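Local coordinates for protein ORF34P2 (Lactococcus phage p2, PDB 2WKD) that binds single-stranded DNA, probably with nanomolar affinity and without sequence specificity, at residues P31-E36 with V41-G46. The protein carries 2 engineered substitutions. Numbering follows the deposited sequence.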
ATOM      1  N   PRO A  31      -3.156  -7.490  -5.896  1.00 33.35           N
ATOM      2  CA  PRO A  31      -1.820  -7.675  -5.283  1.00 33.54           C
ATOM      3  C   PRO A  31      -1.410  -6.426  -4.495  1.00 33.75           C
ATOM      4  O   PRO A  31      -1.576  -5.302  -4.982  1.00 32.40           O
ATOM      5  CB  PRO A  31      -0.897  -7.872  -6.494  1.00 31.44           C
ATOM      6  CG  PRO A  31      -1.551  -7.125  -7.603  1.00 36.11           C
ATOM      7  CD  PRO A  31      -3.062  -7.264  -7.357  1.00 34.16           C
ATOM      8  N   LEU A  32      -0.912  -6.638  -3.284  1.00 32.42           N
ATOM      9  CA  LEU A  32      -0.471  -5.558  -2.408  1.00 34.56           C
ATOM     10  C   LEU A  32       0.957  -5.079  -2.653  1.00 34.77           C
ATOM     11  O   LEU A  32       1.369  -4.061  -2.098  1.00 35.29           O
ATOM     12  CB  LEU A  32      -0.632  -5.962  -0.946  1.00 31.28           C
ATOM     13  CG  LEU A  32      -2.051  -6.396  -0.605  1.00 35.95           C
ATOM     14  CD1 LEU A  32      -2.082  -6.809   0.852  1.00 39.30           C
ATOM     15  CD2 LEU A  32      -3.098  -5.292  -0.901  1.00 25.82           C
ATOM     16  N   PHE A  33       1.708  -5.816  -3.467  1.00 37.77           N
ATOM     17  CA  PHE A  33       3.080  -5.438  -3.853  1.00 38.43           C
ATOM     18  C   PHE A  33       3.574  -6.262  -5.040  1.00 40.20           C
ATOM     19  O   PHE A  33       2.878  -7.168  -5.488  1.00 42.75           O
ATOM     20  CB  PHE A  33       4.060  -5.536  -2.668  1.00 40.77           C
ATOM     21  CG  PHE A  33       3.929  -6.794  -1.856  1.00 35.23           C
ATOM     22  CD1 PHE A  33       4.587  -7.958  -2.246  1.00 38.47           C
ATOM     23  CD2 PHE A  33       3.186  -6.797  -0.681  1.00 28.49           C
ATOM     24  CE1 PHE A  33       4.483  -9.129  -1.493  1.00 37.44           C
ATOM     25  CE2 PHE A  33       3.065  -7.953   0.085  1.00 32.34           C
ATOM     26  CZ  PHE A  33       3.723  -9.129  -0.322  1.00 40.50           C
ATOM     27  N   GLU A  34       4.756  -5.929  -5.558  1.00 38.30           N
ATOM     28  CA  GLU A  34       5.343  -6.644  -6.691  1.00 39.07           C
ATOM     29  C   GLU A  34       6.538  -7.518  -6.271  1.00 38.55           C
ATOM     30  O   GLU A  34       7.025  -7.426  -5.142  1.00 34.48           O
ATOM     31  CB  GLU A  34       5.862  -5.675  -7.757  1.00 39.32           C
ATOM     32  CG  GLU A  34       5.049  -4.457  -8.063  1.00 43.10           C
ATOM     33  CD  GLU A  34       5.922  -3.368  -8.666  1.00 43.57           C
ATOM     34  OE1 GLU A  34       5.401  -2.267  -8.912  1.00 47.18           O
ATOM     35  OE2 GLU A  34       7.133  -3.611  -8.886  1.00 38.39           O
ATOM     36  N   LYS A  35       7.014  -8.329  -7.217  1.00 41.36           N
ATOM     37  CA  LYS A  35       8.201  -9.189  -7.044  1.00 43.26           C
ATOM     38  C   LYS A  35       9.081  -9.124  -8.297  1.00 45.26           C
ATOM     39  O   LYS A  35       8.669  -8.556  -9.313  1.00 46.06           O
ATOM     40  CB  LYS A  35       7.775 -10.636  -6.776  1.00 43.23           C
ATOM     41  CG  LYS A  35       6.983 -11.257  -7.926  1.00 45.52           C
ATOM     42  CD  LYS A  35       6.183 -12.478  -7.502  1.00 50.19           C
ATOM     43  CE  LYS A  35       6.871 -13.783  -7.875  1.00 55.60           C
ATOM     44  NZ  LYS A  35       5.968 -14.940  -7.586  1.00 56.32           N
ATOM     45  N   GLU A  36      10.278  -9.713  -8.228  1.00 47.57           N
ATOM     46  CA  GLU A  36      11.178  -9.817  -9.388  1.00 48.81           C
ATOM     47  C   GLU A  36      10.705 -10.864 -10.395  1.00 48.56           C
ATOM     48  O   GLU A  36      10.334 -11.976 -10.021  1.00 49.37           O
ATOM     49  CB  GLU A  36      12.603 -10.144  -8.943  1.00 48.75           C
ATOM     50  CG  GLU A  36      13.311  -9.005  -8.242  1.00 51.01           C
ATOM     51  CD  GLU A  36      14.342  -9.485  -7.241  1.00 55.90           C
ATOM     52  OE1 GLU A  36      14.566 -10.711  -7.131  1.00 57.07           O
ATOM     53  OE2 GLU A  36      14.935  -8.630  -6.555  1.00 61.73           O
ATOM     54  N   VAL A  41       8.925 -16.355  -4.081  1.00 40.77           N
ATOM     55  CA  VAL A  41       8.419 -15.210  -3.327  1.00 40.25           C
ATOM     56  C   VAL A  41       6.985 -14.894  -3.752  1.00 40.15           C
ATOM     57  O   VAL A  41       6.759 -14.335  -4.823  1.00 40.76           O
ATOM     58  CB  VAL A  41       9.328 -13.962  -3.514  1.00 40.85           C
ATOM     59  CG1 VAL A  41       8.720 -12.729  -2.828  1.00 39.84           C
ATOM     60  CG2 VAL A  41      10.748 -14.241  -3.003  1.00 38.69           C
ATOM     61  N   LYS A  42       6.014 -15.258  -2.918  1.00 39.42           N
ATOM     62  CA  LYS A  42       4.612 -15.084  -3.293  1.00 38.98           C
ATOM     63  C   LYS A  42       4.058 -13.711  -2.902  1.00 38.23           C
ATOM     64  O   LYS A  42       4.338 -13.195  -1.821  1.00 38.65           O
ATOM     65  CB  LYS A  42       3.729 -16.216  -2.746  1.00 39.87           C
ATOM     66  CG  LYS A  42       3.471 -16.190  -1.241  1.00 41.72           C
ATOM     67  CD  LYS A  42       2.035 -16.631  -0.935  1.00 44.23           C
ATOM     68  CE  LYS A  42       1.714 -16.519   0.549  1.00 42.66           C
ATOM     69  NZ  LYS A  42       2.686 -17.268   1.396  1.00 34.66           N
ATOM     70  N   VAL A  43       3.267 -13.128  -3.795  1.00 37.11           N
ATOM     71  CA  VAL A  43       2.666 -11.817  -3.561  1.00 35.58           C
ATOM     72  C   VAL A  43       1.376 -11.943  -2.745  1.00 33.88           C
ATOM     73  O   VAL A  43       0.528 -12.779  -3.050  1.00 34.51           O
ATOM     74  CB  VAL A  43       2.418 -11.080  -4.901  1.00 36.01           C
ATOM     75  CG1 VAL A  43       1.508  -9.874  -4.714  1.00 34.26           C
ATOM     76  CG2 VAL A  43       3.752 -10.662  -5.521  1.00 34.47           C
ATOM     77  N   ALA A  44       1.246 -11.126  -1.702  1.00 31.38           N
ATOM     78  CA  ALA A  44       0.018 -11.074  -0.919  1.00 29.80           C
ATOM     79  C   ALA A  44      -1.090 -10.313  -1.678  1.00 29.89           C
ATOM     80  O   ALA A  44      -0.806  -9.368  -2.426  1.00 29.90           O
ATOM     81  CB  ALA A  44       0.284 -10.446   0.424  1.00 28.66           C
ATOM     82  N   TYR A  45      -2.339 -10.746  -1.486  1.00 28.20           N
ATOM     83  CA  TYR A  45      -3.502 -10.169  -2.157  1.00 30.03           C
ATOM     84  C   TYR A  45      -4.492  -9.621  -1.158  1.00 29.93           C
ATOM     85  O   TYR A  45      -4.728 -10.229  -0.120  1.00 31.40           O
ATOM     86  CB  TYR A  45      -4.189 -11.195  -3.066  1.00 30.59           C
ATOM     87  CG  TYR A  45      -3.458 -11.359  -4.366  1.00 30.59           C
ATOM     88  CD1 TYR A  45      -2.273 -12.088  -4.426  1.00 29.18           C
ATOM     89  CD2 TYR A  45      -3.928 -10.753  -5.529  1.00 29.92           C
ATOM     90  CE1 TYR A  45      -1.577 -12.216  -5.612  1.00 31.54           C
ATOM     91  CE2 TYR A  45      -3.244 -10.872  -6.723  1.00 29.86           C
ATOM     92  CZ  TYR A  45      -2.065 -11.611  -6.754  1.00 34.93           C
ATOM     93  OH  TYR A  45      -1.377 -11.743  -7.929  1.00 37.09           O
ATOM     94  N   GLY A  46      -5.036  -8.448  -1.462  1.00 27.65           N
ATOM     95  CA  GLY A  46      -6.071  -7.858  -0.631  1.00 29.53           C
ATOM     96  C   GLY A  46      -7.413  -7.870  -1.338  1.00 30.01           C
ATOM     97  O   GLY A  46      -7.485  -7.758  -2.565  1.00 29.75           O
TER
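The long connection of the beta hairpin formed by antiparallel strands 25-31 and 45-49 in this OB-clan DNA-binding protein leaves the sheet at Pro31 and Tyr45, a non-hydrogen-bonded pair whose side chains share one face of the sheet. Pro31 lies over a face of the Tyr45 ring, its CB 4.2 Å from the ring centroid and 26° off the normal, a CH-pi contact that suits proline because its rigid ring offers C-H groups to the aromatic face. Just beyond, Leu32 N gives a nearly straight hydrogen bond, 176° at the hydrogen, to Ala44 O at 2.9 Å. CD2 of Leu32 packs against the backbone of Gly46, 3.7 Å from Gly46 N, where a beta carbon would collide with that methyl.

Past this bond the two arms are held mainly by side chains. With CG set between its backbone N and carbonyl carbon (chi1 46°), the Phe33 ring comes across to the other arm, CZ 3.5 Å from Ala44 N and CE2 3.8 Å from Ala44 CB, a methyl small enough to let the ring near the backbone. Beta-branched Val43 sets CG1 against Pro31 CB at 3.6 Å, close also to Phe33 O, and CG2 against the methylenes of Lys35, whose bent chain carries NZ to Val41 O in a weak hydrogen bond at the surface.

In the second subunit, Tyr77 meets Phe33 edge-to-face and Arg65 forms a salt bridge with Glu34. With one straight backbone bond between them, the arms farther out depend on apolar packing, a weak lysine bond and this dimer contact.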